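Local structure of glucose dehydrogenase (Serratia sp. FS14, 7CDY) at residues Q292-R297 with E308-G313; A140-N144 with K155-K159; Y78-A82 with T92-Y96. The protein belongs to the glucose/sorbosone dehydrogenase family of beta-propeller proteins and carries a bound calcium ion. All coordinates share one frame; numbering follows the deposited sequence.

Contact 1: Q292-R297 with E308-G313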
loop_
_atom_site.group_PDB
_atom_site.type_symbol
_atom_site.label_atom_id
_atom_site.label_comp_id
_atom_site.label_asym_id
_atom_site.label_seq_id
_atom_site.Cartn_x
_atom_site.Cartn_y
_atom_site.Cartn_z
ATOM N N GLN A 292 -8.653 -1.645 -14.631
ATOM C CA GLN A 292 -8.286 -1.380 -16.019
ATOM C C GLN A 292 -7.123 -2.236 -16.510
ATOM O O GLN A 292 -6.744 -2.122 -17.681
ATOM C CB GLN A 292 -8.037 0.118 -16.254
ATOM C CG GLN A 292 -9.336 0.909 -16.342
ATOM C CD GLN A 292 -9.127 2.405 -16.422
ATOM O OE1 GLN A 292 -8.016 2.877 -16.660
ATOM N NE2 GLN A 292 -10.199 3.166 -16.206
ATOM N N LYS A 293 -6.562 -3.093 -15.660
ATOM C CA LYS A 293 -5.603 -4.126 -16.070
ATOM C C LYS A 293 -4.422 -3.525 -16.833
ATOM O O LYS A 293 -4.142 -3.863 -17.986
ATOM C CB LYS A 293 -6.287 -5.242 -16.873
ATOM C CG LYS A 293 -7.400 -5.932 -16.122
ATOM C CD LYS A 293 -8.099 -6.984 -16.974
ATOM C CE LYS A 293 -9.231 -7.641 -16.203
ATOM N NZ LYS A 293 -9.881 -8.718 -16.998
ATOM N N ALA A 294 -3.726 -2.604 -16.174
ATOM C CA ALA A 294 -2.681 -1.844 -16.845
ATOM C C ALA A 294 -1.714 -1.268 -15.822
ATOM O O ALA A 294 -1.912 -1.375 -14.607
ATOM C CB ALA A 294 -3.275 -0.733 -17.720
ATOM N N LEU A 295 -0.656 -0.658 -16.340
ATOM C CA LEU A 295 0.321 0.064 -15.545
ATOM C C LEU A 295 0.284 1.527 -15.957
ATOM O O LEU A 295 0.360 1.839 -17.150
ATOM C CB LEU A 295 1.709 -0.520 -15.790
ATOM C CG LEU A 295 2.876 0.128 -15.043
ATOM C CD1 LEU A 295 2.745 -0.084 -13.532
ATOM C CD2 LEU A 295 4.189 -0.453 -15.554
ATOM N N ILE A 296 0.138 2.413 -14.982
ATOM C CA ILE A 296 0.058 3.849 -15.210
ATOM C C ILE A 296 1.428 4.452 -14.951
ATOM O O ILE A 296 2.068 4.138 -13.940
ATOM C CB ILE A 296 -0.992 4.476 -14.279
ATOM C CG1 ILE A 296 -2.378 3.921 -14.597
ATOM C CG2 ILE A 296 -0.958 5.988 -14.372
ATOM C CD1 ILE A 296 -3.405 4.197 -13.507
ATOM N N ARG A 297 1.886 5.324 -15.850
ATOM C CA ARG A 297 3.117 6.075 -15.633
ATOM C C ARG A 297 2.799 7.563 -15.621
ATOM O O ARG A 297 2.321 8.108 -16.623
ATOM C CB ARG A 297 4.153 5.780 -16.718
ATOM C CG ARG A 297 5.464 6.515 -16.473
ATOM C CD ARG A 297 6.524 6.137 -17.480
ATOM N NE ARG A 297 6.304 6.779 -18.764
ATOM C CZ ARG A 297 6.926 7.885 -19.159
ATOM N NH1 ARG A 297 7.801 8.479 -18.361
ATOM N NH2 ARG A 297 6.668 8.401 -20.353
ATOM N N GLU A 308 0.232 11.581 -18.238
ATOM C CA GLU A 308 -0.205 10.246 -17.840
ATOM C C GLU A 308 -0.110 9.318 -19.046
ATOM O O GLU A 308 -0.747 9.571 -20.079
ATOM C CB GLU A 308 -1.639 10.260 -17.293
ATOM C CG GLU A 308 -2.176 8.858 -17.038
ATOM C CD GLU A 308 -3.581 8.839 -16.460
ATOM O OE1 GLU A 308 -4.117 7.725 -16.277
ATOM O OE2 GLU A 308 -4.158 9.917 -16.213
ATOM N N GLU A 309 0.655 8.240 -18.908
ATOM C CA GLU A 309 0.821 7.217 -19.929
ATOM C C GLU A 309 0.256 5.904 -19.410
ATOM O O GLU A 309 0.219 5.667 -18.197
ATOM C CB GLU A 309 2.318 7.010 -20.296
ATOM C CG GLU A 309 2.596 5.877 -21.313
ATOM C CD GLU A 309 4.078 5.611 -21.593
ATOM O OE1 GLU A 309 4.948 6.124 -20.862
ATOM O OE2 GLU A 309 4.375 4.874 -22.560
ATOM N N ARG A 310 -0.182 5.048 -20.330
ATOM C CA ARG A 310 -0.703 3.723 -20.016
ATOM C C ARG A 310 0.165 2.673 -20.694
ATOM O O ARG A 310 0.457 2.780 -21.892
ATOM C CB ARG A 310 -2.154 3.578 -20.502
ATOM C CG ARG A 310 -3.154 4.537 -19.864
ATOM C CD ARG A 310 -3.119 4.448 -18.340
ATOM N NE ARG A 310 -4.174 5.223 -17.693
ATOM C CZ ARG A 310 -5.405 4.770 -17.492
ATOM N NH1 ARG A 310 -5.737 3.553 -17.907
ATOM N NH2 ARG A 310 -6.298 5.536 -16.875
ATOM N N LEU A 311 0.546 1.643 -19.937
ATOM C CA LEU A 311 1.363 0.535 -20.411
ATOM C C LEU A 311 0.662 -0.772 -20.071
ATOM O O LEU A 311 -0.141 -0.839 -19.139
ATOM C CB LEU A 311 2.766 0.535 -19.755
ATOM C CG LEU A 311 3.645 1.778 -19.918
ATOM C CD1 LEU A 311 3.259 2.872 -18.926
ATOM C CD2 LEU A 311 5.104 1.403 -19.716
ATOM N N LEU A 312 0.985 -1.821 -20.816
ATOM C CA LEU A 312 0.525 -3.215 -20.555
ATOM C C LEU A 312 -0.985 -3.388 -20.716
ATOM O O LEU A 312 -1.484 -4.378 -20.330
ATOM C CB LEU A 312 0.940 -3.675 -19.150
ATOM C CG LEU A 312 2.384 -3.443 -18.722
ATOM C CD1 LEU A 312 2.658 -4.082 -17.371
ATOM C CD2 LEU A 312 3.368 -3.956 -19.746
ATOM N N GLY A 313 -1.635 -2.485 -21.442
ATOM C CA GLY A 313 -3.099 -2.554 -21.643
ATOM C C GLY A 313 -3.587 -3.726 -22.493
ATOM O O GLY A 313 -4.749 -3.941 -22.490
HETATM O O HOH W 1 -9.387 5.935 -16.016
HETATM O O HOH W 2 -6.838 -2.459 -20.681
HETATM O O HOH W 3 -5.099 -5.338 -20.053
#
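L295 and L311 face each other as an antiparallel hydrogen-bonded pair in the hairpin of strands 294-301 and 304-311. The leucine face is packed: L295 CB lies 4.0 Å from L312 CD1, L311 CD1 rests 3.8 Å from R297 CB, and F286 of the adjacent strand and L330 of another sheet lie against L295. It grades into a partly exposed salt bridge, where R297, CG anti to its own N (chi1 -178°), bends at chi3 and brings NE to 2.6 Å from E309 OE1. NH2 of R297 reaches the same oxygen, which lies in the guanidinium plane, while the carboxylate stands at 80° to it. On the other face, buried I296 underlies a polar layer partly open to solvent. R310 bends at chi2 and lays one face of its guanidinium over I296, with NE 3.8 Å from I296 CG1. Its NE and NH2 both hold E308 OE1, and its NH1 donates to Q292 OE1 at 2.7 Å, the amide turned 24° from the guanidinium plane. Water 1 joins Q292 NE2 to R310 NH2. A carboxylate thus balances each arginine, across the strands for R297 and within one strand for R310, whose charge probably polarises the Q292 amide.

Contact 2: A140-N144 with K155-K159; sequences ALGEN and KLQGK
L141 N donates to K159 O at 2.9 Å, where the chain leaves strand 137-140 and approaches strand 160-163. Beyond this bond the two segments are irregular: G158 N reaches G142 O at 3.0 Å from above the carbonyl plane, a poor direction for a lone pair. G158 has positive phi, and its CA comes 3.3 Å from L141 O. Of the side chains, L141 leans toward the opposite segment, placing CD1 3.3 Å from L156 O and 4.3 Å from L156 CB; V161 and F113 touch both leucines. Q157 sets its CB against E143 CB at 3.8 Å, then bends at chi2 (70°) to carry its amide to N144. There Q157 NE2 donates to N144 OD1 at 2.9 Å, in its own amide plane but above that of N144, the two amides being 70° apart. Q157 NE2 also binds P117 O, and N144 OD1 accepts from L119 N, so both buried atoms have second partners. K159 curls back to give NZ to the carbonyls of K155 and Q157, while the E143 carboxylate turns away to H124 and W229. The arrangement forms the base of the long loop that connects strands 137-140 and 160-163, adjacent and antiparallel in one sheet of the beta-propeller.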
loop_
_atom_site.group_PDB
_atom_site.type_symbol
_atom_site.label_atom_id
_atom_site.label_comp_id
_atom_site.label_asym_id
_atom_site.label_seq_id
_atom_site.Cartn_x
_atom_site.Cartn_y
_atom_site.Cartn_z
ATOM N N ALA A 140 -0.872 2.887 6.023
ATOM C CA ALA A 140 -2.077 3.400 5.370
ATOM C C ALA A 140 -3.251 2.488 5.706
ATOM O O ALA A 140 -3.201 1.283 5.438
ATOM C CB ALA A 140 -1.859 3.480 3.858
ATOM N N LEU A 141 -4.312 3.057 6.271
ATOM C CA LEU A 141 -5.463 2.293 6.739
ATOM C C LEU A 141 -6.739 2.709 6.024
ATOM O O LEU A 141 -7.060 3.901 5.953
ATOM C CB LEU A 141 -5.653 2.483 8.242
ATOM C CG LEU A 141 -4.475 2.053 9.116
ATOM C CD1 LEU A 141 -4.692 2.484 10.556
ATOM C CD2 LEU A 141 -4.290 0.543 9.043
ATOM N N GLY A 142 -7.483 1.718 5.511
ATOM C CA GLY A 142 -8.809 1.980 4.995
ATOM C C GLY A 142 -9.814 2.183 6.116
ATOM O O GLY A 142 -9.536 1.997 7.299
ATOM N N GLU A 143 -11.020 2.592 5.723
ATOM C CA GLU A 143 -12.092 2.844 6.730
ATOM C C GLU A 143 -13.025 1.632 6.912
ATOM O O GLU A 143 -14.082 1.832 7.454
ATOM C CB GLU A 143 -12.873 4.154 6.499
ATOM C CG GLU A 143 -13.190 4.538 5.061
ATOM C CD GLU A 143 -14.045 3.592 4.225
ATOM O OE1 GLU A 143 -13.731 2.422 4.184
ATOM O OE2 GLU A 143 -14.957 4.072 3.572
ATOM N N ASN A 144 -12.595 0.430 6.488
ATOM C CA ASN A 144 -13.311 -0.812 6.776
ATOM C C ASN A 144 -14.705 -0.849 6.149
ATOM O O ASN A 144 -15.539 -1.689 6.543
ATOM C CB ASN A 144 -13.435 -1.085 8.290
ATOM C CG ASN A 144 -12.103 -1.393 9.005
ATOM O OD1 ASN A 144 -12.109 -1.513 10.232
ATOM N ND2 ASN A 144 -10.990 -1.511 8.285
ATOM N N LYS A 155 -11.054 7.207 15.888
ATOM C CA LYS A 155 -11.089 5.913 15.217
ATOM C C LYS A 155 -9.951 5.819 14.212
ATOM O O LYS A 155 -9.634 6.795 13.531
ATOM C CB LYS A 155 -12.444 5.696 14.538
ATOM C CG LYS A 155 -13.552 5.537 15.579
ATOM C CD LYS A 155 -14.894 5.195 15.000
ATOM C CE LYS A 155 -15.939 5.178 16.113
ATOM N NZ LYS A 155 -17.310 5.372 15.583
ATOM N N LEU A 156 -9.340 4.638 14.110
ATOM C CA LEU A 156 -8.203 4.440 13.217
ATOM C C LEU A 156 -8.611 4.037 11.797
ATOM O O LEU A 156 -7.763 3.623 10.998
ATOM C CB LEU A 156 -7.196 3.479 13.850
ATOM C CG LEU A 156 -6.507 4.110 15.058
ATOM C CD1 LEU A 156 -5.807 3.050 15.881
ATOM C CD2 LEU A 156 -5.522 5.190 14.634
ATOM N N GLN A 157 -9.875 4.211 11.452
ATOM C CA GLN A 157 -10.358 3.997 10.098
ATOM C C GLN A 157 -10.016 5.187 9.214
ATOM O O GLN A 157 -10.202 6.343 9.607
ATOM C CB GLN A 157 -11.881 3.872 10.139
ATOM C CG GLN A 157 -12.391 2.475 10.422
ATOM C CD GLN A 157 -12.120 2.045 11.843
ATOM O OE1 GLN A 157 -12.161 2.862 12.782
ATOM N NE2 GLN A 157 -11.833 0.760 12.019
ATOM N N GLY A 158 -9.582 4.908 7.986
ATOM C CA GLY A 158 -9.371 5.974 7.012
ATOM C C GLY A 158 -8.280 6.941 7.401
ATOM O O GLY A 158 -8.392 8.145 7.141
ATOM N N LYS A 159 -7.235 6.436 8.038
ATOM C CA LYS A 159 -6.141 7.241 8.547
ATOM C C LYS A 159 -4.832 6.760 7.943
ATOM O O LYS A 159 -4.659 5.571 7.636
ATOM C CB LYS A 159 -6.006 7.078 10.072
ATOM C CG LYS A 159 -7.282 7.308 10.871
ATOM C CD LYS A 159 -7.746 8.736 10.716
ATOM C CE LYS A 159 -8.871 9.133 11.678
ATOM N NZ LYS A 159 -10.185 8.541 11.308
#

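Contact 3: Y78-A82 with T92-Y96; sequences YLSFA and TAVGY
Y78 and Y96 lie side by side at one end of an antiparallel beta hairpin, strands 76-84 and 90-99, within a sheet of this beta-propeller protein. They form a non-hydrogen-bonded pair on the face shared with S80, V94 and T92. Y78 has CG anti to its carbonyl carbon (chi1 -67°), which lays its ring beneath Y96 CB. That carbon sits over one face of the Y78 ring, 3.9 Å from its centroid, in a CH-pi contact. The rings themselves meet obliquely, planes 57° apart, with Y78 CE2 3.6 Å from Y96 CD2. Both hydroxyls are held beyond the hairpin, Y78 OH at A165 O and Y96 OH at E166 OE1, and F131 meets the Y78 ring edge-to-face.

Further along the same face, S80 CB lies 4.0 Å from V94 CG2. S80 OG serves G127 O and E64 N, while T92 OG1 is bonded to F125 O; these buried hydroxyls tie the hairpin to its surroundings.

The L79, F81 and A93 face is apolar, with F109 of strand 109-114 against L79 and F81. L79 with G95 and F81 with A93 are the hydrogen-bonded pairs, each joined by two backbone bonds, as from G95 N to L79 O at 3.0 Å. F81 takes chi1 of 60°, which swings its ring across the neighbouring strand until one face covers A93. A93 CB sits over that face, offset toward its rim, 3.8 Å from F81 CZ.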
loop_
_atom_site.group_PDB
_atom_site.type_symbol
_atom_site.label_atom_id
_atom_site.label_comp_id
_atom_site.label_asym_id
_atom_site.label_seq_id
_atom_site.Cartn_x
_atom_site.Cartn_y
_atom_site.Cartn_z
ATOM N N TYR A 78 8.765 -6.533 8.517
ATOM C CA TYR A 78 7.431 -6.098 8.920
ATOM C C TYR A 78 6.379 -6.701 7.995
ATOM O O TYR A 78 6.614 -6.880 6.788
ATOM C CB TYR A 78 7.327 -4.567 8.852
ATOM C CG TYR A 78 8.193 -3.841 9.863
ATOM C CD1 TYR A 78 9.563 -3.723 9.664
ATOM C CD2 TYR A 78 7.638 -3.277 11.010
ATOM C CE1 TYR A 78 10.372 -3.074 10.600
ATOM C CE2 TYR A 78 8.439 -2.619 11.949
ATOM C CZ TYR A 78 9.795 -2.519 11.723
ATOM O OH TYR A 78 10.604 -1.876 12.645
ATOM N N LEU A 79 5.208 -7.010 8.566
ATOM C CA LEU A 79 4.058 -7.483 7.799
ATOM C C LEU A 79 2.825 -6.713 8.228
ATOM O O LEU A 79 2.658 -6.409 9.412
ATOM C CB LEU A 79 3.778 -8.975 8.057
ATOM C CG LEU A 79 4.853 -9.989 7.687
ATOM C CD1 LEU A 79 4.462 -11.378 8.207
ATOM C CD2 LEU A 79 5.070 -10.023 6.181
ATOM N N SER A 80 1.950 -6.419 7.275
ATOM C CA SER A 80 0.603 -5.988 7.598
ATOM C C SER A 80 -0.376 -7.075 7.171
ATOM O O SER A 80 -0.088 -7.867 6.260
ATOM C CB SER A 80 0.265 -4.639 6.965
ATOM O OG SER A 80 0.059 -4.793 5.572
ATOM N N PHE A 81 -1.519 -7.145 7.857
ATOM C CA PHE A 81 -2.489 -8.203 7.590
ATOM C C PHE A 81 -3.837 -7.836 8.180
ATOM O O PHE A 81 -3.940 -7.013 9.090
ATOM C CB PHE A 81 -2.021 -9.578 8.100
ATOM C CG PHE A 81 -1.763 -9.650 9.607
ATOM C CD1 PHE A 81 -0.612 -9.100 10.167
ATOM C CD2 PHE A 81 -2.658 -10.315 10.448
ATOM C CE1 PHE A 81 -0.368 -9.197 11.541
ATOM C CE2 PHE A 81 -2.418 -10.419 11.824
ATOM C CZ PHE A 81 -1.277 -9.856 12.362
ATOM N N ALA A 82 -4.881 -8.454 7.638
ATOM C CA ALA A 82 -6.189 -8.372 8.267
ATOM C C ALA A 82 -6.226 -9.374 9.412
ATOM O O ALA A 82 -5.858 -10.542 9.235
ATOM C CB ALA A 82 -7.272 -8.707 7.244
ATOM N N THR A 92 -6.989 -4.048 10.372
ATOM C CA THR A 92 -5.600 -4.198 9.970
ATOM C C THR A 92 -4.680 -4.250 11.186
ATOM O O THR A 92 -4.918 -3.583 12.199
ATOM C CB THR A 92 -5.230 -3.034 9.063
ATOM O OG1 THR A 92 -6.159 -3.029 7.977
ATOM C CG2 THR A 92 -3.812 -3.172 8.518
ATOM N N ALA A 93 -3.632 -5.070 11.095
ATOM C CA ALA A 93 -2.595 -5.135 12.113
ATOM C C ALA A 93 -1.238 -5.115 11.432
ATOM O O ALA A 93 -1.111 -5.486 10.257
ATOM C CB ALA A 93 -2.723 -6.414 12.945
ATOM N N VAL A 94 -0.231 -4.643 12.165
ATOM C CA VAL A 94 1.138 -4.558 11.674
ATOM C C VAL A 94 2.046 -5.145 12.745
ATOM O O VAL A 94 1.881 -4.843 13.939
ATOM C CB VAL A 94 1.528 -3.099 11.357
ATOM C CG1 VAL A 94 2.979 -3.005 10.885
ATOM C CG2 VAL A 94 0.577 -2.506 10.307
ATOM N N GLY A 95 2.985 -5.994 12.337
ATOM C CA GLY A 95 3.953 -6.538 13.267
ATOM C C GLY A 95 5.283 -6.745 12.579
ATOM O O GLY A 95 5.445 -6.436 11.396
ATOM N N TYR A 96 6.238 -7.301 13.323
ATOM C CA TYR A 96 7.491 -7.692 12.707
ATOM C C TYR A 96 8.032 -8.941 13.376
ATOM O O TYR A 96 7.687 -9.262 14.517
ATOM C CB TYR A 96 8.533 -6.566 12.691
ATOM C CG TYR A 96 9.122 -6.170 14.040
ATOM C CD1 TYR A 96 10.087 -6.963 14.667
ATOM C CD2 TYR A 96 8.763 -4.967 14.649
ATOM C CE1 TYR A 96 10.654 -6.590 15.887
ATOM C CE2 TYR A 96 9.322 -4.584 15.872
ATOM C CZ TYR A 96 10.270 -5.406 16.471
ATOM O OH TYR A 96 10.840 -5.045 17.675
#

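Contacts 1 and 3 are both antiparallel hairpin pairings, but in different sheets and on opposite sides of the chain's centre, their centres about 29 Å apart. Contact 3 is buried, and its polar ends are hydroxyls bonded to other parts of the fold; contact 1 is partly buried at an outermost strand and adds salt bridges on both faces, and water on one, to its apolar packing. Contact 2, also buried, pairs two loop segments instead of strands and combines backbone and amide hydrogen bonds with leucine packing. It adjoins contact 3: L141 CD2 packs on T92 CB at 3.7 Å, and Q115 bonds to both. Nearest atoms of contacts 1 and 2 remain about 17 Å apart.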